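Local structure of glycoside hydrolase family 81 (Clostridium thermocellum, 6FOP) at residues Q502-W507 and R517-Y522. The protein probably hydrolyses beta-1,3-glucans such as laminarin, as a family 81 glycoside hydrolase of the cellulosome. Sequence-based numbering, arbitrary orientation.
Sequences QAIILW and RDLGIY
R517 meets I505 where an antiparallel helical hairpin of the family 81 C-terminal domain is close to its turn: helices 494-511 and 514-534 pack with segment axes only 7.2 Å apart, their directions 155° apart. The R517 and I505 CA atoms lie 4.5 Å from each other, and R517 CG rests near the carbonyl O of I505. The arginine side chain then bends at chi3 (64°) and takes the guanidinium away from the interface to D518, in its own helix. D518 OD1 lies in the guanidinium plane and accepts from both NE and NH2, a side-on grip on one oxygen, while NH1 forms a salt bridge to E509 of the first helix. L519 adds a looser apolar touch, CD2 to I504 CG2 at 4.3 Å, and also packs on W232 of strand 223-235. G520 has no side chain, and its backbone lies directly against I504 and I505, which goes with the short axis distance. A chi1 of -69° puts I504 CG1 beside the backbone N and leaves CG2 anti to it, 3.7 Å from G520 CA, and I505 CG1 presses to 3.4 Å from G520 C. No hydrogen bond joins the two segments. I521 finishes the seam against I505, its CG1 3.9 Å from I505 CD1.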
ATOM      1  N   GLN A 502       7.991  -5.046  -6.953  1.00 12.09           N
ATOM      2  CA  GLN A 502       9.108  -5.245  -7.910  1.00 12.47           C
ATOM      3  C   GLN A 502       9.171  -6.671  -8.415  1.00 11.43           C
ATOM      4  O   GLN A 502       9.462  -6.910  -9.578  1.00 12.26           O
ATOM      5  CB  GLN A 502      10.442  -4.744  -7.349  1.00 12.61           C
ATOM      6  CG  GLN A 502      11.038  -5.560  -6.200  1.00 12.85           C
ATOM      7  CD  GLN A 502      11.955  -6.666  -6.643  1.00 12.66           C
ATOM      8  OE1 GLN A 502      12.602  -6.587  -7.684  1.00 14.41           O
ATOM      9  NE2 GLN A 502      12.049  -7.691  -5.807  1.00 13.59           N
ATOM     10  N   ALA A 503       8.906  -7.624  -7.528  1.00 11.01           N
ATOM     11  CA  ALA A 503       8.890  -9.014  -7.953  1.00 12.65           C
ATOM     12  C   ALA A 503       7.816  -9.268  -9.008  1.00 12.86           C
ATOM     13  O   ALA A 503       8.034 -10.053  -9.929  1.00 13.62           O
ATOM     14  CB  ALA A 503       8.678  -9.937  -6.760  1.00 12.49           C
ATOM     15  N   ILE A 504       6.638  -8.640  -8.854  1.00 12.24           N
ATOM     16  CA  ILE A 504       5.570  -8.750  -9.852  1.00 12.48           C
ATOM     17  C   ILE A 504       6.003  -8.170 -11.204  1.00 12.59           C
ATOM     18  O   ILE A 504       5.742  -8.760 -12.267  1.00 13.25           O
ATOM     19  CB  ILE A 504       4.278  -8.109  -9.326  1.00 12.71           C
ATOM     20  CG1 ILE A 504       3.713  -8.950  -8.176  1.00 13.06           C
ATOM     21  CG2 ILE A 504       3.238  -8.027 -10.423  1.00 13.94           C
ATOM     22  CD1 ILE A 504       2.506  -8.351  -7.502  1.00 14.36           C
ATOM     23  N   ILE A 505       6.697  -7.041 -11.182  1.00 11.90           N
ATOM     24  CA  ILE A 505       7.236  -6.472 -12.430  1.00 12.19           C
ATOM     25  C   ILE A 505       8.143  -7.498 -13.120  1.00 12.98           C
ATOM     26  O   ILE A 505       8.009  -7.793 -14.321  1.00 13.46           O
ATOM     27  CB  ILE A 505       8.034  -5.173 -12.199  1.00 12.34           C
ATOM     28  CG1 ILE A 505       7.149  -4.071 -11.601  1.00 12.96           C
ATOM     29  CG2 ILE A 505       8.698  -4.691 -13.485  1.00 13.60           C
ATOM     30  CD1 ILE A 505       7.885  -2.805 -11.223  1.00 13.42           C
ATOM     31  N   LEU A 506       9.083  -8.041 -12.341  1.00 12.66           N
ATOM     32  CA  LEU A 506      10.033  -8.998 -12.912  1.00 13.57           C
ATOM     33  C   LEU A 506       9.351 -10.244 -13.412  1.00 13.90           C
ATOM     34  O   LEU A 506       9.694 -10.733 -14.498  1.00 14.54           O
ATOM     35  CB  LEU A 506      11.111  -9.377 -11.901  1.00 14.16           C
ATOM     36  CG  LEU A 506      12.079  -8.310 -11.394  1.00 13.57           C
ATOM     37  CD1 LEU A 506      13.044  -8.867 -10.338  1.00 14.45           C
ATOM     38  CD2 LEU A 506      12.827  -7.672 -12.567  1.00 14.48           C
ATOM     39  N   TRP A 507       8.393 -10.778 -12.653  1.00 12.84           N
ATOM     40  CA  TRP A 507       7.657 -11.953 -13.111  1.00 14.27           C
ATOM     41  C   TRP A 507       6.919 -11.708 -14.416  1.00 14.50           C
ATOM     42  O   TRP A 507       6.979 -12.498 -15.343  1.00 15.02           O
ATOM     43  CB  TRP A 507       6.663 -12.395 -12.024  1.00 14.50           C
ATOM     44  CG  TRP A 507       5.833 -13.547 -12.447  1.00 14.84           C
ATOM     45  CD1 TRP A 507       4.572 -13.499 -12.975  1.00 15.68           C
ATOM     46  CD2 TRP A 507       6.201 -14.929 -12.444  1.00 15.38           C
ATOM     47  NE1 TRP A 507       4.138 -14.759 -13.297  1.00 16.90           N
ATOM     48  CE2 TRP A 507       5.120 -15.653 -12.996  1.00 15.78           C
ATOM     49  CE3 TRP A 507       7.346 -15.632 -12.039  1.00 15.94           C
ATOM     50  CZ2 TRP A 507       5.130 -17.047 -13.110  1.00 16.33           C
ATOM     51  CZ3 TRP A 507       7.358 -16.997 -12.171  1.00 15.81           C
ATOM     52  CH2 TRP A 507       6.257 -17.694 -12.705  1.00 16.04           C
ATOM     53  N   ARG A 517       2.872  -7.547 -15.589  1.00 14.25           N
ATOM     54  CA  ARG A 517       3.962  -6.581 -15.499  1.00 14.96           C
ATOM     55  C   ARG A 517       3.447  -5.170 -15.173  1.00 14.42           C
ATOM     56  O   ARG A 517       3.961  -4.503 -14.288  1.00 14.26           O
ATOM     57  CB  ARG A 517       4.763  -6.528 -16.790  1.00 16.37           C
ATOM     58  CG  ARG A 517       5.924  -5.579 -16.698  1.00 17.62           C
ATOM     59  CD  ARG A 517       6.419  -5.219 -18.056  1.00 19.17           C
ATOM     60  NE  ARG A 517       5.414  -4.488 -18.823  1.00 18.97           N
ATOM     61  CZ  ARG A 517       5.519  -4.224 -20.114  1.00 20.01           C
ATOM     62  NH1 ARG A 517       6.569  -4.650 -20.808  1.00 21.63           N
ATOM     63  NH2 ARG A 517       4.558  -3.550 -20.736  1.00 20.68           N
ATOM     64  N   ASP A 518       2.403  -4.752 -15.877  1.00 14.27           N
ATOM     65  CA  ASP A 518       1.911  -3.384 -15.749  1.00 14.34           C
ATOM     66  C   ASP A 518       1.240  -3.180 -14.403  1.00 13.12           C
ATOM     67  O   ASP A 518       1.317  -2.085 -13.847  1.00 13.88           O
ATOM     68  CB  ASP A 518       0.957  -3.060 -16.893  1.00 15.58           C
ATOM     69  CG  ASP A 518       1.660  -2.960 -18.255  1.00 17.57           C
ATOM     70  OD1 ASP A 518       2.907  -3.085 -18.329  1.00 18.65           O
ATOM     71  OD2 ASP A 518       0.941  -2.755 -19.247  1.00 20.44           O
ATOM     72  N   LEU A 519       0.602  -4.229 -13.876  1.00 13.00           N
ATOM     73  CA  LEU A 519       0.110  -4.253 -12.491  1.00 13.44           C
ATOM     74  C   LEU A 519       1.263  -3.937 -11.539  1.00 11.75           C
ATOM     75  O   LEU A 519       1.141  -3.094 -10.634  1.00 13.01           O
ATOM     76  CB  LEU A 519      -0.490  -5.620 -12.170  1.00 14.17           C
ATOM     77  CG  LEU A 519      -0.770  -5.953 -10.695  1.00 13.88           C
ATOM     78  CD1 LEU A 519      -1.900  -5.117 -10.128  1.00 14.14           C
ATOM     79  CD2 LEU A 519      -1.032  -7.439 -10.517  1.00 16.21           C
ATOM     80  N   GLY A 520       2.376  -4.636 -11.706  1.00 12.25           N
ATOM     81  CA  GLY A 520       3.553  -4.385 -10.879  1.00 12.65           C
ATOM     82  C   GLY A 520       4.041  -2.955 -10.965  1.00 11.38           C
ATOM     83  O   GLY A 520       4.406  -2.355  -9.942  1.00 12.16           O
ATOM     84  N   ILE A 521       4.100  -2.416 -12.180  1.00 12.45           N
ATOM     85  CA  ILE A 521       4.554  -1.051 -12.391  1.00 13.14           C
ATOM     86  C   ILE A 521       3.623  -0.077 -11.689  1.00 12.36           C
ATOM     87  O   ILE A 521       4.069   0.876 -11.046  1.00 12.85           O
ATOM     88  CB  ILE A 521       4.785  -0.741 -13.878  1.00 13.80           C
ATOM     89  CG1 ILE A 521       5.932  -1.614 -14.398  1.00 13.76           C
ATOM     90  CG2 ILE A 521       5.049   0.744 -14.102  1.00 15.30           C
ATOM     91  CD1 ILE A 521       6.143  -1.553 -15.890  1.00 14.94           C
ATOM     92  N   TYR A 522       2.326  -0.308 -11.815  1.00 12.32           N
ATOM     93  CA  TYR A 522       1.313   0.489 -11.101  1.00 12.19           C
ATOM     94  C   TYR A 522       1.541   0.494  -9.589  1.00 12.04           C
ATOM     95  O   TYR A 522       1.624   1.552  -8.923  1.00 12.03           O
ATOM     96  CB  TYR A 522      -0.091  -0.031 -11.470  1.00 12.72           C
ATOM     97  CG  TYR A 522      -1.215   0.354 -10.507  1.00 12.20           C
ATOM     98  CD1 TYR A 522      -1.672   1.664 -10.433  1.00 12.03           C
ATOM     99  CD2 TYR A 522      -1.772  -0.575  -9.644  1.00 13.14           C
ATOM    100  CE1 TYR A 522      -2.683   2.032  -9.554  1.00 12.48           C
ATOM    101  CE2 TYR A 522      -2.766  -0.198  -8.747  1.00 13.76           C
ATOM    102  CZ  TYR A 522      -3.213   1.087  -8.714  1.00 13.13           C
ATOM    103  OH  TYR A 522      -4.197   1.439  -7.816  1.00 14.97           O
TER